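Local structure of putative protease I (Bacteroides thetaiotaomicron VPI-5482, 3CNE) at residues A9-N14 and A36-K41; Y32-V37 and I52-I57; M116-G121 and P136-G141. The protein binds flavins such as lumichrome, riboflavin, FMN and FAD as a homodimer, may store them, and appears to lack protease or chaperone activity. All blocks are in the same frame, centred on the assembly; numbering follows the deposited sequence.

Interaction 1: A9-N14 and A36-K41; sequences AVNPVN and AVSDTK
Ala9 and Ala36 pair as a parallel bridge at the C-terminal ends of the neighbouring strands 4-9 and 31-36, the two strands of a beta-alpha-beta unit whose helix is 15-27. Ala9 O accepts one almost straight bond from Val37 N (2.7 Å, 176° at the hydrogen), and Ala36 CA adds a weaker CH...O contact to the same oxygen at 3.5 Å. One residue on, Val10 and Val37 lie side by side and point the same way, Val10 CG1 resting 3.9 Å from both Val37 CB and Val37 CG2. Past this point the chains part, Val37 forming the centre of an inverse gamma turn, and water takes over. One molecule links Asn11 N (2.9 Å) to Val37 O. Asn11 holds its CG anti to the backbone N (chi1 -178°), which places ND2 beside Ser38; a second water joins Asn11 ND2 (3.2 Å) to Ser38 OG (2.8 Å), while Asn11 OD1 takes the backbone N-H of Lys44. Val10 also packs on Phe72, its side chain about 7 Å from the bound zinc ion. Such loops, leaving the C-terminal ends of parallel strands, are where the sites of the Rossmann-like DJ-1/PfpI fold gather.

Interaction 2: Y32-V37 and I52-I57; sequences YKVFAV and IVDDVI
Val34, Ala36 and Val53 make the dense part of this contact, on one face of the parallel pairing between strands 31-36 and 55-56. Val34 and Val53 cross at about a right angle, with Val34 CG1 3.7 Å from Val53 CG1, and the other branch, Val53 CG2, presses on Ala36 CB at 3.6 Å. Met49 of the second subunit packs on both valines. The backbone ladder is short: Ala36 N donates to Asp55 O (2.7 Å, 167° at the hydrogen), then Ile57 N to Ala36 O (2.9 Å). At its start Val34 O receives Asp54 N and, weakly, Asp55 N. On the opposite face the Phe35 ring runs alongside Asp55, ring and carboxylate planes 19° apart, and Val56 O comes to the ring edge near its plane, 3.4 Å from Phe35 CD1.

The margin toward solvent is polar. Asp54, though exposed, makes a firm bond there: its OD2 accepts Val34 N on the anti side at 2.8 Å and also takes a water. Looser is the link from the outstretched Lys33, CG anti to the backbone N (chi1 180°), which brings NZ to Asp55 OD2 in a long, weak salt bridge of 3.3 Å; Asp55 OD1 bonds to Asn59. The chemistry implies that backbone bonds, the Asp54 carboxylate and aliphatic packing probably hold the outermost strand, the lysine bridge adding little.

Interaction 3: M116-G121 and P136-G141; sequences MFDFTG and PAIQNG
The carboxylate of Asp118 and the amide of Asn140 are the flat groups here, crossing at about a right angle with their planes 55° apart. Asn140 occupies one face of the carboxylate: its backbone N comes from above, 43° out of the plane, to bond Asp118 OD2 at 3.0 Å, and its CB stands over the same side, 3.6 Å from Asp118 OD1. Gln139 N meets Asp118 OD2 end-on in a bent bond modelled at 2.5 Å, a length that is doubtful. Ile138 lies near the plane, beside the stem of the carboxylate, its CD1 3.8 Å from Asp118 CB. Asp118 reaches the loop because its CG stands anti to the backbone N (chi1 174°), which swings the carboxylate off the helix toward 136-141. One oxygen of the buried Asp118 thus faces two successive loop N-H groups, which is likely to favour its negative charge. With an alanine here, the amides of Gln139 and Asn140 would probably be left without their shared acceptor and the loop less firmly held to the helix.

Behind Asp118 the helix winds down. Thr120 OG1 bonds back to Phe117 O in the carbonyl plane at 2.7 Å, Thr120 N shares that acceptor, and Gly121, at a positive phi, sends its N to Asp118 O. Ala137 and Ile138 also touch Met115. Helix 113-119 follows strand 106-110 and the zinc ligand Cys111, consistent with the nucleophile-elbow turn between strand and helix of the DJ-1/PfpI family, and here its far end is joined to the loop before strand 142-144.

Interactions 1 and 2 are buried, meet directly and share Ala36 and Val37: strand 31-36 is paired on one side with strand 4-9 and on the other with edge strand 55-56. Ala9 N also probably bonds to Phe35 O, and Lys41 O to Val53 N, so the two are neighbouring parts of one sheet region and its loops. Interaction 3 is a surface contact, its centre about 21 and 24 Å from those of interactions 1 and 2, and it joins a helix to a loop. A few backbone bonds and valine packing carry the first two, with bridging waters in interaction 1 and a weak salt bridge in interaction 2; the third depends on one carboxylate accepting loop N-H groups.

Interaction 1: A9-N14 and A36-K41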
loop_
_atom_site.group_PDB
_atom_site.type_symbol
_atom_site.label_atom_id
_atom_site.label_comp_id
_atom_site.label_asym_id
_atom_site.label_seq_id
_atom_site.Cartn_x
_atom_site.Cartn_y
_atom_site.Cartn_z
ATOM N N ALA A 9 -13.212 0.527 1.404
ATOM C CA ALA A 9 -12.319 -0.543 0.977
ATOM C C ALA A 9 -13.128 -1.759 0.522
ATOM O O ALA A 9 -13.915 -2.315 1.299
ATOM C CB ALA A 9 -11.340 -0.915 2.110
ATOM N N VAL A 10 -13.005 -2.125 -0.754
ATOM C CA VAL A 10 -13.755 -3.264 -1.245
ATOM C C VAL A 10 -12.997 -4.543 -0.841
ATOM O O VAL A 10 -11.945 -4.462 -0.247
ATOM C CB VAL A 10 -13.988 -3.197 -2.755
ATOM C CG1 VAL A 10 -15.017 -2.068 -3.058
ATOM C CG2 VAL A 10 -12.645 -3.017 -3.546
ATOM N N ASN A 11 -13.547 -5.702 -1.147
ATOM C CA ASN A 11 -12.921 -6.943 -0.701
ATOM C C ASN A 11 -12.884 -7.951 -1.836
ATOM O O ASN A 11 -13.923 -8.544 -2.167
ATOM C CB ASN A 11 -13.720 -7.480 0.472
ATOM C CG ASN A 11 -13.150 -8.735 1.043
ATOM O OD1 ASN A 11 -11.969 -8.997 0.914
ATOM N ND2 ASN A 11 -13.999 -9.528 1.682
ATOM N N PRO A 12 -11.700 -8.183 -2.442
ATOM C CA PRO A 12 -10.366 -7.683 -2.097
ATOM C C PRO A 12 -10.112 -6.253 -2.584
ATOM O O PRO A 12 -10.653 -5.872 -3.587
ATOM C CB PRO A 12 -9.429 -8.640 -2.835
ATOM C CG PRO A 12 -10.204 -8.993 -4.115
ATOM C CD PRO A 12 -11.688 -9.059 -3.634
ATOM N N VAL A 13 -9.298 -5.497 -1.843
ATOM C CA VAL A 13 -8.930 -4.129 -2.182
ATOM C C VAL A 13 -7.506 -4.177 -2.700
ATOM O O VAL A 13 -6.694 -5.041 -2.306
ATOM C CB VAL A 13 -9.009 -3.203 -0.906
ATOM C CG1 VAL A 13 -8.048 -3.639 0.150
ATOM C CG2 VAL A 13 -8.927 -1.640 -1.212
ATOM N N ASN A 14 -7.195 -3.269 -3.601
ATOM C CA ASN A 14 -5.803 -3.079 -3.965
ATOM C C ASN A 14 -5.141 -2.284 -2.842
ATOM O O ASN A 14 -5.433 -1.112 -2.647
ATOM C CB ASN A 14 -5.714 -2.324 -5.286
ATOM C CG ASN A 14 -4.309 -2.170 -5.773
ATOM O OD1 ASN A 14 -3.454 -1.664 -5.042
ATOM N ND2 ASN A 14 -4.075 -2.517 -7.063
ATOM N N ALA A 36 -15.320 -1.265 5.372
ATOM C CA ALA A 36 -15.321 -2.403 4.465
ATOM C C ALA A 36 -16.588 -2.456 3.632
ATOM O O ALA A 36 -17.684 -2.399 4.165
ATOM C CB ALA A 36 -15.143 -3.724 5.241
ATOM N N VAL A 37 -16.438 -2.576 2.315
ATOM C CA VAL A 37 -17.570 -2.881 1.468
ATOM C C VAL A 37 -17.718 -4.403 1.492
ATOM O O VAL A 37 -17.383 -5.106 0.526
ATOM C CB VAL A 37 -17.379 -2.397 0.037
ATOM C CG1 VAL A 37 -18.642 -2.691 -0.785
ATOM C CG2 VAL A 37 -17.122 -0.871 0.054
ATOM N N SER A 38 -18.246 -4.879 2.612
ATOM C CA SER A 38 -18.263 -6.292 2.894
ATOM C C SER A 38 -19.239 -6.518 4.043
ATOM O O SER A 38 -19.813 -5.560 4.572
ATOM C CB SER A 38 -16.842 -6.801 3.242
ATOM O OG SER A 38 -16.837 -8.222 3.280
ATOM N N ASP A 39 -19.421 -7.781 4.418
ATOM C CA ASP A 39 -20.326 -8.129 5.510
ATOM C C ASP A 39 -19.655 -8.035 6.884
ATOM O O ASP A 39 -20.347 -8.014 7.920
ATOM C CB ASP A 39 -20.900 -9.539 5.270
ATOM C CG ASP A 39 -19.829 -10.605 5.169
ATOM O OD1 ASP A 39 -18.853 -10.416 4.404
ATOM O OD2 ASP A 39 -19.967 -11.650 5.850
ATOM N N THR A 40 -18.314 -8.023 6.902
ATOM C CA THR A 40 -17.525 -7.829 8.121
ATOM C C THR A 40 -16.347 -6.877 7.871
ATOM O O THR A 40 -15.959 -6.636 6.735
ATOM C CB THR A 40 -16.927 -9.175 8.689
ATOM O OG1 THR A 40 -15.746 -9.517 7.956
ATOM C CG2 THR A 40 -17.925 -10.339 8.604
ATOM N N LYS A 41 -15.768 -6.378 8.956
ATOM C CA LYS A 41 -14.607 -5.472 8.913
ATOM C C LYS A 41 -13.344 -6.098 8.322
ATOM O O LYS A 41 -12.351 -5.390 8.046
ATOM C CB LYS A 41 -14.225 -5.070 10.342
ATOM C CG LYS A 41 -15.200 -4.267 11.052
ATOM C CD LYS A 41 -14.563 -3.592 12.254
ATOM C CE LYS A 41 -14.419 -4.507 13.459
ATOM N NZ LYS A 41 -13.923 -3.688 14.633
HETATM O O HOH W 1 -16.362 -5.539 -1.758
HETATM O O HOH W 2 -17.023 -9.240 0.695
#

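Interaction 2: Y32-V37 and I52-I57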
loop_
_atom_site.group_PDB
_atom_site.type_symbol
_atom_site.label_atom_id
_atom_site.label_comp_id
_atom_site.label_asym_id
_atom_site.label_seq_id
_atom_site.Cartn_x
_atom_site.Cartn_y
_atom_site.Cartn_z
ATOM N N TYR A 32 -9.699 10.240 9.106
ATOM C CA TYR A 32 -10.379 9.291 8.232
ATOM C C TYR A 32 -10.854 8.076 8.994
ATOM O O TYR A 32 -10.335 7.780 10.049
ATOM C CB TYR A 32 -9.469 8.875 7.072
ATOM C CG TYR A 32 -8.240 8.097 7.523
ATOM C CD1 TYR A 32 -8.285 6.720 7.701
ATOM C CD2 TYR A 32 -7.055 8.764 7.816
ATOM C CE1 TYR A 32 -7.159 6.011 8.144
ATOM C CE2 TYR A 32 -5.927 8.084 8.238
ATOM C CZ TYR A 32 -5.983 6.719 8.407
ATOM O OH TYR A 32 -4.849 6.080 8.841
ATOM N N LYS A 33 -11.835 7.370 8.431
ATOM C CA LYS A 33 -12.346 6.114 8.973
ATOM C C LYS A 33 -12.542 5.194 7.789
ATOM O O LYS A 33 -13.043 5.630 6.762
ATOM C CB LYS A 33 -13.677 6.351 9.680
ATOM C CG LYS A 33 -14.302 5.106 10.279
ATOM C CD LYS A 33 -15.479 5.459 11.177
ATOM C CE LYS A 33 -16.152 4.182 11.652
ATOM N NZ LYS A 33 -17.311 4.430 12.602
ATOM N N VAL A 34 -12.114 3.937 7.925
ATOM C CA VAL A 34 -12.099 2.997 6.815
ATOM C C VAL A 34 -13.250 1.996 6.985
ATOM O O VAL A 34 -13.329 1.303 8.015
ATOM C CB VAL A 34 -10.712 2.249 6.674
ATOM C CG1 VAL A 34 -10.699 1.401 5.401
ATOM C CG2 VAL A 34 -9.519 3.241 6.655
ATOM N N PHE A 35 -14.092 1.911 5.950
ATOM C CA PHE A 35 -15.296 1.072 5.922
ATOM C C PHE A 35 -15.136 -0.028 4.916
ATOM O O PHE A 35 -14.865 0.231 3.731
ATOM C CB PHE A 35 -16.572 1.887 5.544
ATOM C CG PHE A 35 -16.935 2.968 6.518
ATOM C CD1 PHE A 35 -17.917 2.746 7.493
ATOM C CD2 PHE A 35 -16.326 4.222 6.448
ATOM C CE1 PHE A 35 -18.266 3.756 8.407
ATOM C CE2 PHE A 35 -16.662 5.235 7.335
ATOM C CZ PHE A 35 -17.665 5.008 8.324
ATOM N N ALA A 36 -15.320 -1.265 5.372
ATOM C CA ALA A 36 -15.321 -2.403 4.465
ATOM C C ALA A 36 -16.588 -2.456 3.632
ATOM O O ALA A 36 -17.684 -2.399 4.165
ATOM C CB ALA A 36 -15.143 -3.724 5.241
ATOM N N VAL A 37 -16.438 -2.576 2.315
ATOM C CA VAL A 37 -17.570 -2.881 1.468
ATOM C C VAL A 37 -17.718 -4.403 1.492
ATOM O O VAL A 37 -17.383 -5.106 0.526
ATOM C CB VAL A 37 -17.379 -2.397 0.037
ATOM C CG1 VAL A 37 -18.642 -2.691 -0.785
ATOM C CG2 VAL A 37 -17.122 -0.871 0.054
ATOM N N ILE A 52 -8.014 -5.697 8.886
ATOM C CA ILE A 52 -9.214 -5.457 9.697
ATOM C C ILE A 52 -9.384 -3.940 9.739
ATOM O O ILE A 52 -8.554 -3.222 10.293
ATOM C CB ILE A 52 -9.120 -6.102 11.086
ATOM C CG1 ILE A 52 -8.721 -7.595 10.932
ATOM C CG2 ILE A 52 -10.474 -5.948 11.848
ATOM C CD1 ILE A 52 -8.750 -8.428 12.258
ATOM N N VAL A 53 -10.441 -3.457 9.110
ATOM C CA VAL A 53 -10.657 -2.011 8.976
ATOM C C VAL A 53 -11.559 -1.539 10.139
ATOM O O VAL A 53 -11.739 -2.293 11.094
ATOM C CB VAL A 53 -11.164 -1.622 7.577
ATOM C CG1 VAL A 53 -10.181 -2.108 6.479
ATOM C CG2 VAL A 53 -12.604 -2.179 7.314
ATOM N N ASP A 54 -12.084 -0.307 10.075
ATOM C CA ASP A 54 -12.755 0.291 11.225
ATOM C C ASP A 54 -14.206 -0.156 11.377
ATOM O O ASP A 54 -14.728 -0.208 12.493
ATOM C CB ASP A 54 -12.693 1.824 11.163
ATOM C CG ASP A 54 -11.238 2.354 11.197
ATOM O OD1 ASP A 54 -10.434 1.823 12.006
ATOM O OD2 ASP A 54 -10.903 3.260 10.404
ATOM N N ASP A 55 -14.874 -0.423 10.262
ATOM C CA ASP A 55 -16.321 -0.655 10.300
ATOM C C ASP A 55 -16.744 -1.215 8.947
ATOM O O ASP A 55 -15.921 -1.354 8.025
ATOM C CB ASP A 55 -17.026 0.675 10.540
ATOM C CG ASP A 55 -18.347 0.532 11.290
ATOM O OD1 ASP A 55 -18.930 -0.583 11.377
ATOM O OD2 ASP A 55 -18.809 1.573 11.757
ATOM N N VAL A 56 -18.033 -1.524 8.840
ATOM C CA VAL A 56 -18.613 -2.000 7.603
ATOM C C VAL A 56 -19.459 -0.878 7.000
ATOM O O VAL A 56 -19.911 0.002 7.714
ATOM C CB VAL A 56 -19.472 -3.250 7.814
ATOM C CG1 VAL A 56 -18.641 -4.403 8.377
ATOM C CG2 VAL A 56 -20.720 -2.964 8.712
ATOM N N ILE A 57 -19.667 -0.940 5.684
ATOM C CA ILE A 57 -20.339 0.115 4.940
ATOM C C ILE A 57 -21.804 0.290 5.355
ATOM O O ILE A 57 -22.359 1.390 5.209
ATOM C CB ILE A 57 -20.217 -0.105 3.395
ATOM C CG1 ILE A 57 -20.753 1.129 2.637
ATOM C CG2 ILE A 57 -20.914 -1.414 2.941
ATOM C CD1 ILE A 57 -20.075 1.347 1.293
HETATM O O HOH W 3 -8.744 4.850 10.730
#

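Interaction 3: M116-G121 and P136-G141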
loop_
_atom_site.group_PDB
_atom_site.type_symbol
_atom_site.label_atom_id
_atom_site.label_comp_id
_atom_site.label_asym_id
_atom_site.label_seq_id
_atom_site.Cartn_x
_atom_site.Cartn_y
_atom_site.Cartn_z
HETATM N N MSE A 116 -17.785 3.359 -10.585
HETATM C CA MSE A 116 -18.687 3.206 -9.440
HETATM C C MSE A 116 -19.480 4.510 -9.225
HETATM O O MSE A 116 -20.688 4.487 -8.977
HETATM C CB MSE A 116 -17.903 2.801 -8.189
HETATM C CG MSE A 116 -17.208 1.440 -8.335
HETATM SE SE MSE A 116 -18.544 -0.009 -8.472
HETATM C CE MSE A 116 -19.081 -0.018 -6.649
ATOM N N PHE A 117 -18.778 5.639 -9.311
ATOM C CA PHE A 117 -19.410 6.948 -9.243
ATOM C C PHE A 117 -20.434 7.113 -10.371
ATOM O O PHE A 117 -21.576 7.494 -10.106
ATOM C CB PHE A 117 -18.353 8.084 -9.284
ATOM C CG PHE A 117 -17.410 8.118 -8.092
ATOM C CD1 PHE A 117 -17.734 7.497 -6.888
ATOM C CD2 PHE A 117 -16.201 8.822 -8.174
ATOM C CE1 PHE A 117 -16.847 7.566 -5.768
ATOM C CE2 PHE A 117 -15.320 8.896 -7.074
ATOM C CZ PHE A 117 -15.646 8.256 -5.874
ATOM N N ASP A 118 -20.032 6.798 -11.607
ATOM C CA ASP A 118 -20.881 6.962 -12.778
ATOM C C ASP A 118 -22.204 6.229 -12.636
ATOM O O ASP A 118 -23.255 6.783 -12.972
ATOM C CB ASP A 118 -20.172 6.509 -14.067
ATOM C CG ASP A 118 -21.110 6.542 -15.316
ATOM O OD1 ASP A 118 -22.341 6.412 -15.179
ATOM O OD2 ASP A 118 -20.645 6.679 -16.456
ATOM N N PHE A 119 -22.142 4.998 -12.123
ATOM C CA PHE A 119 -23.321 4.148 -11.952
ATOM C C PHE A 119 -24.425 4.864 -11.195
ATOM O O PHE A 119 -25.613 4.606 -11.418
ATOM C CB PHE A 119 -22.958 2.847 -11.203
ATOM C CG PHE A 119 -22.187 1.840 -12.025
ATOM C CD1 PHE A 119 -22.056 1.972 -13.395
ATOM C CD2 PHE A 119 -21.648 0.709 -11.410
ATOM C CE1 PHE A 119 -21.367 1.022 -14.143
ATOM C CE2 PHE A 119 -20.960 -0.243 -12.132
ATOM C CZ PHE A 119 -20.821 -0.097 -13.505
ATOM N N THR A 120 -24.035 5.746 -10.279
ATOM C CA THR A 120 -25.003 6.471 -9.467
ATOM C C THR A 120 -25.472 7.746 -10.177
ATOM O O THR A 120 -26.387 8.403 -9.707
ATOM C CB THR A 120 -24.440 6.848 -8.065
ATOM O OG1 THR A 120 -23.493 7.899 -8.214
ATOM C CG2 THR A 120 -23.758 5.633 -7.394
ATOM N N GLY A 121 -24.853 8.084 -11.303
ATOM C CA GLY A 121 -25.208 9.302 -12.031
ATOM C C GLY A 121 -24.571 10.605 -11.549
ATOM O O GLY A 121 -24.624 11.617 -12.252
ATOM N N PRO A 136 -15.089 2.369 -21.276
ATOM C CA PRO A 136 -16.340 2.288 -22.031
ATOM C C PRO A 136 -17.596 2.286 -21.155
ATOM O O PRO A 136 -18.686 2.549 -21.665
ATOM C CB PRO A 136 -16.231 0.942 -22.761
ATOM C CG PRO A 136 -14.790 0.595 -22.753
ATOM C CD PRO A 136 -14.253 1.173 -21.484
ATOM N N ALA A 137 -17.452 1.995 -19.861
ATOM C CA ALA A 137 -18.604 2.002 -18.957
ATOM C C ALA A 137 -18.990 3.394 -18.457
ATOM O O ALA A 137 -20.021 3.553 -17.803
ATOM C CB ALA A 137 -18.383 1.047 -17.788
ATOM N N ILE A 138 -18.170 4.398 -18.757
ATOM C CA ILE A 138 -18.470 5.769 -18.354
ATOM C C ILE A 138 -19.451 6.379 -19.348
ATOM O O ILE A 138 -19.088 6.644 -20.499
ATOM C CB ILE A 138 -17.169 6.646 -18.229
ATOM C CG1 ILE A 138 -16.221 6.068 -17.166
ATOM C CG2 ILE A 138 -17.500 8.103 -17.944
ATOM C CD1 ILE A 138 -16.816 6.037 -15.766
ATOM N N GLN A 139 -20.695 6.569 -18.916
ATOM C CA GLN A 139 -21.699 7.237 -19.766
ATOM C C GLN A 139 -22.266 8.566 -19.255
ATOM O O GLN A 139 -22.655 9.409 -20.066
ATOM C CB GLN A 139 -22.843 6.300 -20.200
ATOM C CG GLN A 139 -22.881 4.918 -19.589
ATOM C CD GLN A 139 -23.952 4.068 -20.226
ATOM O OE1 GLN A 139 -24.608 4.497 -21.185
ATOM N NE2 GLN A 139 -24.153 2.856 -19.700
ATOM N N ASN A 140 -22.324 8.739 -17.933
ATOM C CA ASN A 140 -22.766 9.994 -17.326
ATOM C C ASN A 140 -21.682 11.070 -17.284
ATOM O O ASN A 140 -21.949 12.235 -17.586
ATOM C CB ASN A 140 -23.344 9.753 -15.934
ATOM C CG ASN A 140 -24.610 8.916 -15.978
ATOM O OD1 ASN A 140 -24.687 7.833 -15.373
ATOM N ND2 ASN A 140 -25.602 9.395 -16.705
ATOM N N GLY A 141 -20.471 10.676 -16.902
ATOM C CA GLY A 141 -19.343 11.594 -16.872
ATOM C C GLY A 141 -18.645 11.647 -18.211
ATOM O O GLY A 141 -19.115 11.075 -19.189
#